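Local coordinates for protein predicted component of a thermophile-specific DNA repair system, contains a RAMP domain (Methanopyrus kandleri, PDB 4N0L) that probably binds crRNA as the Csm3 RAMP subunit of a type III-A CRISPR complex, and carries a bound zinc ion, at residues 5-11 / 272-278; 66-72 / 108-112; 130-136 / 148-152. All blocks are in the same frame, centred on the assembly; numbering follows the deposited sequence.

Contact 1: 5-11 / 272-278; sequences GGTITLV and IAALCAR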
loop_
_atom_site.group_PDB
_atom_site.type_symbol
_atom_site.label_atom_id
_atom_site.label_comp_id
_atom_site.label_asym_id
_atom_site.label_seq_id
_atom_site.Cartn_x
_atom_site.Cartn_y
_atom_site.Cartn_z
ATOM N N GLY A 5 3.981 -3.697 19.010
ATOM C CA GLY A 5 2.997 -2.854 18.361
ATOM C C GLY A 5 3.559 -1.490 18.022
ATOM O O GLY A 5 4.766 -1.330 17.856
ATOM N N GLY A 6 2.679 -0.503 17.920
ATOM C CA GLY A 6 3.074 0.830 17.511
ATOM C C GLY A 6 3.198 0.930 16.003
ATOM O O GLY A 6 2.719 0.056 15.278
ATOM N N THR A 7 3.865 1.974 15.520
ATOM C CA THR A 7 3.775 2.322 14.105
ATOM C C THR A 7 5.061 2.840 13.466
ATOM O O THR A 7 5.940 3.385 14.132
ATOM C CB THR A 7 2.699 3.403 13.877
ATOM O OG1 THR A 7 2.975 4.530 14.718
ATOM C CG2 THR A 7 1.308 2.878 14.201
ATOM N N ILE A 8 5.146 2.658 12.152
ATOM C CA ILE A 8 6.140 3.337 11.330
ATOM C C ILE A 8 5.394 4.172 10.302
ATOM O O ILE A 8 4.587 3.644 9.538
ATOM C CB ILE A 8 7.076 2.366 10.597
ATOM C CG1 ILE A 8 7.907 1.550 11.585
ATOM C CG2 ILE A 8 7.991 3.131 9.649
ATOM C CD1 ILE A 8 8.671 0.425 10.927
ATOM N N THR A 9 5.656 5.475 10.286
ATOM C CA THR A 9 4.943 6.375 9.388
ATOM C C THR A 9 5.832 6.936 8.286
ATOM O O THR A 9 6.830 7.604 8.558
ATOM C CB THR A 9 4.321 7.549 10.154
ATOM O OG1 THR A 9 3.417 7.048 11.147
ATOM C CG2 THR A 9 3.563 8.459 9.204
ATOM N N LEU A 10 5.459 6.661 7.040
ATOM C CA LEU A 10 6.130 7.255 5.890
ATOM C C LEU A 10 5.583 8.657 5.676
ATOM O O LEU A 10 4.370 8.843 5.585
ATOM C CB LEU A 10 5.935 6.410 4.621
ATOM C CG LEU A 10 6.585 5.028 4.449
ATOM C CD1 LEU A 10 6.240 4.048 5.569
ATOM C CD2 LEU A 10 6.217 4.436 3.092
ATOM N N VAL A 11 6.476 9.642 5.610
ATOM C CA VAL A 11 6.066 11.029 5.414
ATOM C C VAL A 11 6.783 11.661 4.228
ATOM O O VAL A 11 8.009 11.596 4.115
ATOM C CB VAL A 11 6.333 11.884 6.670
ATOM C CG1 VAL A 11 5.854 13.320 6.457
ATOM C CG2 VAL A 11 5.668 11.268 7.894
ATOM N N ILE A 272 9.582 10.333 -0.452
ATOM C CA ILE A 272 9.467 9.978 0.954
ATOM C C ILE A 272 10.647 10.537 1.735
ATOM O O ILE A 272 11.784 10.095 1.569
ATOM C CB ILE A 272 9.386 8.454 1.135
ATOM C CG1 ILE A 272 8.193 7.901 0.352
ATOM C CG2 ILE A 272 9.285 8.098 2.609
ATOM C CD1 ILE A 272 8.176 6.390 0.230
ATOM N N ALA A 273 10.366 11.516 2.586
ATOM C CA ALA A 273 11.412 12.255 3.281
ATOM C C ALA A 273 11.898 11.543 4.540
ATOM O O ALA A 273 13.065 11.672 4.918
ATOM C CB ALA A 273 10.915 13.648 3.631
ATOM N N ALA A 274 11.018 10.781 5.181
ATOM C CA ALA A 274 11.376 10.147 6.444
ATOM C C ALA A 274 10.496 8.958 6.809
ATOM O O ALA A 274 9.325 8.889 6.430
ATOM C CB ALA A 274 11.336 11.174 7.565
ATOM N N LEU A 275 11.086 8.018 7.543
ATOM C CA LEU A 275 10.333 6.958 8.206
ATOM C C LEU A 275 10.280 7.258 9.700
ATOM O O LEU A 275 11.315 7.304 10.365
ATOM C CB LEU A 275 10.968 5.588 7.960
ATOM C CG LEU A 275 10.586 4.785 6.712
ATOM C CD1 LEU A 275 10.426 5.671 5.483
ATOM C CD2 LEU A 275 11.621 3.702 6.457
ATOM N N CYS A 276 9.074 7.443 10.226
ATOM C CA CYS A 276 8.907 7.876 11.608
ATOM C C CYS A 276 8.302 6.780 12.478
ATOM O O CYS A 276 7.158 6.372 12.275
ATOM C CB CYS A 276 8.041 9.135 11.663
ATOM S SG CYS A 276 8.619 10.479 10.588
ATOM N N ALA A 277 9.078 6.311 13.449
ATOM C CA ALA A 277 8.708 5.133 14.228
ATOM C C ALA A 277 8.302 5.459 15.665
ATOM O O ALA A 277 8.927 6.285 16.332
ATOM C CB ALA A 277 9.852 4.140 14.232
ATOM N N ARG A 278 7.241 4.806 16.128
ATOM C CA ARG A 278 6.843 4.862 17.531
ATOM C C ARG A 278 6.515 3.463 18.042
ATOM O O ARG A 278 5.589 2.819 17.551
ATOM C CB ARG A 278 5.646 5.799 17.733
ATOM C CG ARG A 278 5.954 7.251 17.412
ATOM C CD ARG A 278 4.771 8.174 17.668
ATOM N NE ARG A 278 3.705 8.041 16.682
ATOM C CZ ARG A 278 2.852 9.016 16.379
ATOM N NH1 ARG A 278 2.954 10.195 16.978
ATOM N NH2 ARG A 278 1.904 8.817 15.473
HETATM O O HOH W 1 4.762 6.286 13.579
HETATM O O HOH W 2 0.583 6.513 15.279
#
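Thr-7 and Arg-278 face each other as a hydrogen-bonded antiparallel pair: Thr-7 N donates to Arg-278 O and Arg-278 N to Thr-7 O, each over 2.8 Å. The next such pair is tighter on one side, with Thr-9 N 2.6 Å from Cys-276 O, while Cys-276 N returns a bond to Thr-9 O. Val-11 O takes two donors, Ala-273 N at 2.8 Å and Ala-274 N at 3.3 Å, which makes a classic beta bulge; Val-11 N still reaches Ala-274 O. Both are inner strands of the antiparallel sheet of an RRM-like RAMP fold, and strand 223-231 binds the other edge of strand 7-16 through backbone bonds of Ile-8 and Leu-10. A water joins the hydroxyls of Thr-7 and Thr-9 and donates to Cys-276 O at 2.7 Å, giving that carbonyl a second donor; threonine suits both places, its hydroxyl meeting the water and its branched carbon fitting a strand. Bent at chi3 (-73°) alongside Thr-7, Arg-278 gives NH2 to a second water, which also meets Thr-7 OG1, whereas NH1 is bound by Arg-315 O. On this face Val-11 CG2 also packs on Cys-276 SG, both touching Phe-292. The face of Ile-8 and Leu-10 is wholly apolar: Leu-10 CG lies 4.0 Å from Leu-275 CD1, both leucines touching Met-246 of helix 238-255, and small Ala-277 fits against Ile-8 CG1.

Contact 2: 66-72 / 108-112; sequences WMKSREI and PWLEN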
loop_
_atom_site.group_PDB
_atom_site.type_symbol
_atom_site.label_atom_id
_atom_site.label_comp_id
_atom_site.label_asym_id
_atom_site.label_seq_id
_atom_site.Cartn_x
_atom_site.Cartn_y
_atom_site.Cartn_z
ATOM N N TRP A 66 3.620 -10.088 -7.185
ATOM C CA TRP A 66 3.950 -11.200 -6.300
ATOM C C TRP A 66 3.677 -12.525 -6.998
ATOM O O TRP A 66 4.506 -13.437 -6.964
ATOM C CB TRP A 66 3.150 -11.109 -4.999
ATOM C CG TRP A 66 3.506 -12.152 -3.979
ATOM C CD1 TRP A 66 2.706 -13.162 -3.526
ATOM C CD2 TRP A 66 4.749 -12.281 -3.278
ATOM N NE1 TRP A 66 3.375 -13.912 -2.589
ATOM C CE2 TRP A 66 4.630 -13.392 -2.419
ATOM C CE3 TRP A 66 5.950 -11.566 -3.294
ATOM C CZ2 TRP A 66 5.668 -13.805 -1.586
ATOM C CZ3 TRP A 66 6.980 -11.978 -2.465
ATOM C CH2 TRP A 66 6.833 -13.087 -1.624
ATOM N N MET A 67 2.513 -12.615 -7.635
ATOM C CA MET A 67 2.108 -13.808 -8.370
ATOM C C MET A 67 3.114 -14.163 -9.465
ATOM O O MET A 67 3.586 -15.297 -9.538
ATOM C CB MET A 67 0.717 -13.605 -8.980
ATOM C CG MET A 67 0.200 -14.789 -9.782
ATOM S SD MET A 67 -1.272 -14.394 -10.755
ATOM C CE MET A 67 -0.561 -13.430 -12.088
ATOM N N LYS A 68 3.437 -13.189 -10.311
ATOM C CA LYS A 68 4.344 -13.417 -11.434
ATOM C C LYS A 68 5.789 -13.665 -11.008
ATOM O O LYS A 68 6.491 -14.459 -11.631
ATOM C CB LYS A 68 4.285 -12.244 -12.415
ATOM C CG LYS A 68 3.155 -12.365 -13.429
ATOM C CD LYS A 68 2.502 -11.029 -13.735
ATOM C CE LYS A 68 1.299 -11.221 -14.650
ATOM N NZ LYS A 68 0.436 -10.010 -14.728
ATOM N N SER A 69 6.231 -12.989 -9.951
ATOM C CA SER A 69 7.604 -13.141 -9.470
ATOM C C SER A 69 7.879 -14.561 -8.978
ATOM O O SER A 69 9.020 -15.016 -8.976
ATOM C CB SER A 69 7.897 -12.139 -8.351
ATOM O OG SER A 69 7.182 -12.470 -7.175
ATOM N N ARG A 70 6.826 -15.251 -8.555
ATOM C CA ARG A 70 6.945 -16.633 -8.107
ATOM C C ARG A 70 6.411 -17.606 -9.153
ATOM O O ARG A 70 6.295 -18.805 -8.893
ATOM C CB ARG A 70 6.220 -16.834 -6.777
ATOM C CG ARG A 70 6.952 -16.237 -5.590
ATOM C CD ARG A 70 6.140 -16.370 -4.322
ATOM N NE ARG A 70 6.946 -16.124 -3.133
ATOM C CZ ARG A 70 7.531 -17.078 -2.413
ATOM N NH1 ARG A 70 7.384 -18.351 -2.752
ATOM N NH2 ARG A 70 8.249 -16.759 -1.346
ATOM N N GLU A 71 6.100 -17.071 -10.333
ATOM C CA GLU A 71 5.568 -17.851 -11.448
ATOM C C GLU A 71 4.410 -18.750 -11.026
ATOM O O GLU A 71 4.416 -19.954 -11.278
ATOM C CB GLU A 71 6.684 -18.690 -12.075
ATOM C CG GLU A 71 7.869 -17.864 -12.552
ATOM C CD GLU A 71 8.972 -18.713 -13.151
ATOM O OE1 GLU A 71 9.629 -19.460 -12.394
ATOM O OE2 GLU A 71 9.187 -18.630 -14.378
ATOM N N ILE A 72 3.416 -18.146 -10.388
ATOM C CA ILE A 72 2.231 -18.867 -9.949
ATOM C C ILE A 72 1.105 -18.673 -10.952
ATOM O O ILE A 72 0.776 -17.542 -11.305
ATOM C CB ILE A 72 1.767 -18.392 -8.558
ATOM C CG1 ILE A 72 2.905 -18.517 -7.544
ATOM C CG2 ILE A 72 0.532 -19.166 -8.107
ATOM C CD1 ILE A 72 2.591 -17.896 -6.203
ATOM N N PRO A 108 2.253 -21.723 -2.999
ATOM C CA PRO A 108 3.451 -21.080 -3.553
ATOM C C PRO A 108 3.535 -19.574 -3.294
ATOM O O PRO A 108 4.596 -18.988 -3.509
ATOM C CB PRO A 108 3.327 -21.363 -5.053
ATOM C CG PRO A 108 1.867 -21.499 -5.285
ATOM C CD PRO A 108 1.313 -22.147 -4.051
ATOM N N TRP A 109 2.449 -18.962 -2.831
ATOM C CA TRP A 109 2.438 -17.523 -2.582
ATOM C C TRP A 109 2.791 -17.219 -1.132
ATOM O O TRP A 109 2.626 -16.092 -0.666
ATOM C CB TRP A 109 1.073 -16.922 -2.918
ATOM C CG TRP A 109 -0.031 -17.411 -2.032
ATOM C CD1 TRP A 109 -0.398 -16.897 -0.822
ATOM C CD2 TRP A 109 -0.921 -18.503 -2.292
ATOM N NE1 TRP A 109 -1.456 -17.608 -0.307
ATOM C CE2 TRP A 109 -1.796 -18.597 -1.191
ATOM C CE3 TRP A 109 -1.060 -19.411 -3.345
ATOM C CZ2 TRP A 109 -2.797 -19.564 -1.116
ATOM C CZ3 TRP A 109 -2.054 -20.370 -3.267
ATOM C CH2 TRP A 109 -2.909 -20.439 -2.161
ATOM N N LEU A 110 3.272 -18.232 -0.420
ATOM C CA LEU A 110 3.616 -18.069 0.985
ATOM C C LEU A 110 5.114 -17.807 1.153
ATOM O O LEU A 110 5.930 -18.335 0.399
ATOM C CB LEU A 110 3.201 -19.314 1.773
ATOM C CG LEU A 110 1.719 -19.418 2.146
ATOM C CD1 LEU A 110 1.492 -20.500 3.197
ATOM C CD2 LEU A 110 1.182 -18.082 2.622
ATOM N N GLU A 111 5.469 -16.979 2.132
ATOM C CA GLU A 111 6.870 -16.762 2.488
ATOM C C GLU A 111 7.034 -16.826 4.000
ATOM O O GLU A 111 6.427 -16.038 4.728
ATOM C CB GLU A 111 7.378 -15.420 1.955
ATOM C CG GLU A 111 8.872 -15.208 2.168
ATOM C CD GLU A 111 9.395 -13.952 1.496
ATOM O OE1 GLU A 111 9.006 -12.844 1.923
ATOM O OE2 GLU A 111 10.196 -14.073 0.543
ATOM N N ASN A 112 7.866 -17.758 4.462
ATOM C CA ASN A 112 7.988 -18.070 5.885
ATOM C C ASN A 112 6.628 -18.273 6.552
ATOM O O ASN A 112 6.397 -17.816 7.673
ATOM C CB ASN A 112 8.771 -16.972 6.613
ATOM C CG ASN A 112 10.156 -16.760 6.030
ATOM O OD1 ASN A 112 10.819 -17.709 5.611
ATOM N ND2 ASN A 112 10.600 -15.509 6.004
#
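Trp-66, in the last turn of helix 51-69, reaches Trp-109 with the edge of its indole: NE1 donates to Trp-109 O at 3.0 Å, and the oxygen lies almost in the ring plane. The bond is fairly straight at the hydrogen (162°), yet NE1 stands above the plane of the accepting carbonyl. With CG anti to the backbone N (chi1 -175°), the ring swings out from the helix to the loop, where a tryptophan can offer a wide apolar surface and one donor together. Its far rim, at CH2, comes 4.1 Å from Glu-111 OE2, ring and carboxylate planes being steeply inclined.

Arg-70 is the first residue to leave the helical conformation, and Glu-71, with positive phi, completes a Schellman motif in which Ile-72 N bonds to Met-67 O. This turn brings the chain back toward 108-112, a loop next to the zinc site of His-86, Cys-88, Cys-115 and Cys-118. The arginine's extended chain lays NE over one face of the Trp-66 ring, near its rim, and delivers the guanidinium among loop carbonyls. NH1 makes a weak bond to Pro-108 O at 3.0 Å, while Leu-110 O sits over one guanidinium face at a poor angle for bonding. Glu-111 OE2 approaches the guanidinium edge in a long salt bridge, 3.8 Å from NH2; OE1 of that carboxylate is bound by Tyr-244 OH.

Ile-72 then supplies the apolar end. Its CD1 lies 3.7 Å from Pro-108 CB and equally near Trp-109 CB, a slim tip fitting between a rigid ring and an indole stem. The Trp-109 indole itself turns to the metal site, packing on Cys-88 and Cys-115 and meeting His-86 edge-to-face.

Contact 3: 130-136 / 148-152; sequences FSDPGRL and YGRYR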
loop_
_atom_site.group_PDB
_atom_site.type_symbol
_atom_site.label_atom_id
_atom_site.label_comp_id
_atom_site.label_asym_id
_atom_site.label_seq_id
_atom_site.Cartn_x
_atom_site.Cartn_y
_atom_site.Cartn_z
ATOM N N PHE A 130 -9.676 -21.508 -0.931
ATOM C CA PHE A 130 -8.681 -22.566 -0.773
ATOM C C PHE A 130 -9.239 -23.765 -0.006
ATOM O O PHE A 130 -8.878 -24.913 -0.273
ATOM C CB PHE A 130 -7.445 -22.016 -0.057
ATOM C CG PHE A 130 -6.321 -23.007 0.082
ATOM C CD1 PHE A 130 -6.114 -23.678 1.277
ATOM C CD2 PHE A 130 -5.472 -23.268 -0.983
ATOM C CE1 PHE A 130 -5.079 -24.587 1.410
ATOM C CE2 PHE A 130 -4.435 -24.174 -0.857
ATOM C CZ PHE A 130 -4.239 -24.836 0.340
ATOM N N SER A 131 -10.122 -23.491 0.949
ATOM C CA SER A 131 -10.715 -24.539 1.772
ATOM C C SER A 131 -12.158 -24.825 1.367
ATOM O O SER A 131 -12.951 -25.301 2.177
ATOM C CB SER A 131 -10.647 -24.155 3.255
ATOM O OG SER A 131 -11.514 -23.074 3.550
ATOM N N ASP A 132 -12.494 -24.524 0.116
ATOM C CA ASP A 132 -13.851 -24.722 -0.386
ATOM C C ASP A 132 -13.848 -25.328 -1.796
ATOM O O ASP A 132 -14.072 -24.617 -2.777
ATOM C CB ASP A 132 -14.608 -23.390 -0.379
ATOM C CG ASP A 132 -16.106 -23.557 -0.572
ATOM O OD1 ASP A 132 -16.557 -24.674 -0.904
ATOM O OD2 ASP A 132 -16.834 -22.557 -0.403
ATOM N N PRO A 133 -13.583 -26.644 -1.898
ATOM C CA PRO A 133 -13.512 -27.369 -3.176
ATOM C C PRO A 133 -14.845 -27.416 -3.918
ATOM O O PRO A 133 -14.860 -27.401 -5.150
ATOM C CB PRO A 133 -13.086 -28.786 -2.757
ATOM C CG PRO A 133 -12.556 -28.647 -1.369
ATOM C CD PRO A 133 -13.351 -27.541 -0.756
ATOM N N GLY A 134 -15.944 -27.498 -3.174
ATOM C CA GLY A 134 -17.271 -27.446 -3.759
ATOM C C GLY A 134 -17.461 -26.194 -4.593
ATOM O O GLY A 134 -17.930 -26.252 -5.731
ATOM N N ARG A 135 -17.092 -25.055 -4.017
ATOM C CA ARG A 135 -17.156 -23.777 -4.715
ATOM C C ARG A 135 -16.240 -23.772 -5.935
ATOM O O ARG A 135 -16.656 -23.395 -7.031
ATOM C CB ARG A 135 -16.776 -22.639 -3.762
ATOM C CG ARG A 135 -16.840 -21.242 -4.360
ATOM C CD ARG A 135 -16.465 -20.204 -3.312
ATOM N NE ARG A 135 -16.279 -18.870 -3.875
ATOM C CZ ARG A 135 -15.458 -17.955 -3.367
ATOM N NH1 ARG A 135 -14.738 -18.233 -2.287
ATOM N NH2 ARG A 135 -15.348 -16.766 -3.943
ATOM N N LEU A 136 -15.003 -24.219 -5.732
ATOM C CA LEU A 136 -13.991 -24.267 -6.785
ATOM C C LEU A 136 -14.428 -25.056 -8.013
ATOM O O LEU A 136 -14.254 -24.611 -9.148
ATOM C CB LEU A 136 -12.700 -24.880 -6.236
ATOM C CG LEU A 136 -11.632 -23.969 -5.622
ATOM C CD1 LEU A 136 -12.207 -22.643 -5.142
ATOM C CD2 LEU A 136 -10.917 -24.703 -4.497
ATOM N N TYR A 148 -6.191 -26.791 -6.136
ATOM C CA TYR A 148 -5.417 -26.885 -4.901
ATOM C C TYR A 148 -5.170 -28.322 -4.449
ATOM O O TYR A 148 -4.784 -28.559 -3.303
ATOM C CB TYR A 148 -6.119 -26.103 -3.790
ATOM C CG TYR A 148 -6.270 -24.637 -4.109
ATOM C CD1 TYR A 148 -5.177 -23.884 -4.523
ATOM C CD2 TYR A 148 -7.502 -24.005 -4.009
ATOM C CE1 TYR A 148 -5.307 -22.543 -4.821
ATOM C CE2 TYR A 148 -7.643 -22.661 -4.307
ATOM C CZ TYR A 148 -6.540 -21.935 -4.713
ATOM O OH TYR A 148 -6.668 -20.599 -5.011
ATOM N N GLY A 149 -5.380 -29.272 -5.354
ATOM C CA GLY A 149 -5.222 -30.681 -5.039
ATOM C C GLY A 149 -3.830 -31.023 -4.543
ATOM O O GLY A 149 -3.671 -31.771 -3.578
ATOM N N ARG A 150 -2.818 -30.468 -5.202
ATOM C CA ARG A 150 -1.429 -30.749 -4.854
ATOM C C ARG A 150 -0.999 -30.090 -3.545
ATOM O O ARG A 150 0.045 -30.428 -2.993
ATOM C CB ARG A 150 -0.501 -30.291 -5.981
ATOM C CG ARG A 150 -0.363 -28.785 -6.063
ATOM C CD ARG A 150 0.457 -28.351 -7.264
ATOM N NE ARG A 150 1.889 -28.538 -7.046
ATOM C CZ ARG A 150 2.820 -28.299 -7.964
ATOM N NH1 ARG A 150 2.471 -27.866 -9.167
ATOM N NH2 ARG A 150 4.101 -28.492 -7.679
ATOM N N TYR A 151 -1.792 -29.143 -3.055
ATOM C CA TYR A 151 -1.450 -28.441 -1.821
ATOM C C TYR A 151 -2.215 -28.988 -0.621
ATOM O O TYR A 151 -1.749 -28.897 0.516
ATOM C CB TYR A 151 -1.704 -26.939 -1.975
ATOM C CG TYR A 151 -0.991 -26.343 -3.169
ATOM C CD1 TYR A 151 0.391 -26.198 -3.174
ATOM C CD2 TYR A 151 -1.695 -25.943 -4.299
ATOM C CE1 TYR A 151 1.051 -25.667 -4.263
ATOM C CE2 TYR A 151 -1.042 -25.406 -5.395
ATOM C CZ TYR A 151 0.330 -25.273 -5.371
ATOM O OH TYR A 151 0.985 -24.742 -6.459
ATOM N N ARG A 152 -3.375 -29.581 -0.883
ATOM C CA ARG A 152 -4.213 -30.108 0.187
ATOM C C ARG A 152 -5.259 -31.068 -0.359
ATOM O O ARG A 152 -5.733 -30.914 -1.487
ATOM C CB ARG A 152 -4.895 -28.964 0.953
ATOM C CG ARG A 152 -5.851 -28.110 0.116
ATOM C CD ARG A 152 -7.308 -28.521 0.316
ATOM N NE ARG A 152 -8.225 -27.717 -0.487
ATOM C CZ ARG A 152 -8.570 -28.009 -1.739
ATOM N NH1 ARG A 152 -8.071 -29.086 -2.335
ATOM N NH2 ARG A 152 -9.411 -27.225 -2.398
#
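Phe-130 and Tyr-148 bring the two backbones to 6.8 Å between CA atoms, where the loop leading into short helix 133-137 faces a turn in which Tyr-148 O accepts from both Tyr-151 N and Arg-152 N. Asp-132 is the N-cap of that helix, its OD1 accepting from Arg-135 N, and the whole lies in the zinc-bearing part of the RAMP protein, with the nearest atom of the Phe-130 side chain about 9 Å from the zinc ion. Proline suits the first turn of the helix, where its missing N-H costs no helical bond. Phe-130 slots between aromatic and aliphatic neighbours: its CD2 sits over the centre of the Tyr-148 ring face, 3.5 Å from Tyr-148 CG, with the two ring planes inclined at 54°. Leu-136 CD2 touches the edge of that tyrosine at Tyr-148 CD2, while Tyr-148 OH bonds to Val-76 O. At the tip of the phenyl ring, CZ meets Tyr-151 CB and, at 3.7 Å, Arg-152 CG. A bend at chi2 (99°) turns the arginine back and puts Pro-133 CG over a guanidinium face, while NH1 forms a salt bridge with Asp-146. Arginine suits this buried spot because its several N-H groups serve both partners: NE donates to Phe-130 O at 2.9 Å, nearly along the C=O axis, and NH2 adds a weak bond to this same oxygen at 3.2 Å.

Contact 1 joins the first strand of the sheet, 7-16, to strand 268-278 late in the chain, so both other contacts fall within the long stretch it spans. Contact 2 comes next, tying the end of helix 51-69 to a loop before helix 116-121, and contact 3 begins after contact 2 has closed. Their centres lie about 18 Å apart, and they touch: Pro-108 CD is 3.5 Å from Tyr-151 CZ. Contact 2 lies against the zinc site through Trp-109, and contact 3 packs on that tryptophan through Phe-130, whereas contact 1 belongs to the RRM-like sheet, its centre about 27 Å from that of contact 2 and about 39 Å from that of contact 3. Helix 51-69 runs into the zinc-bearing part.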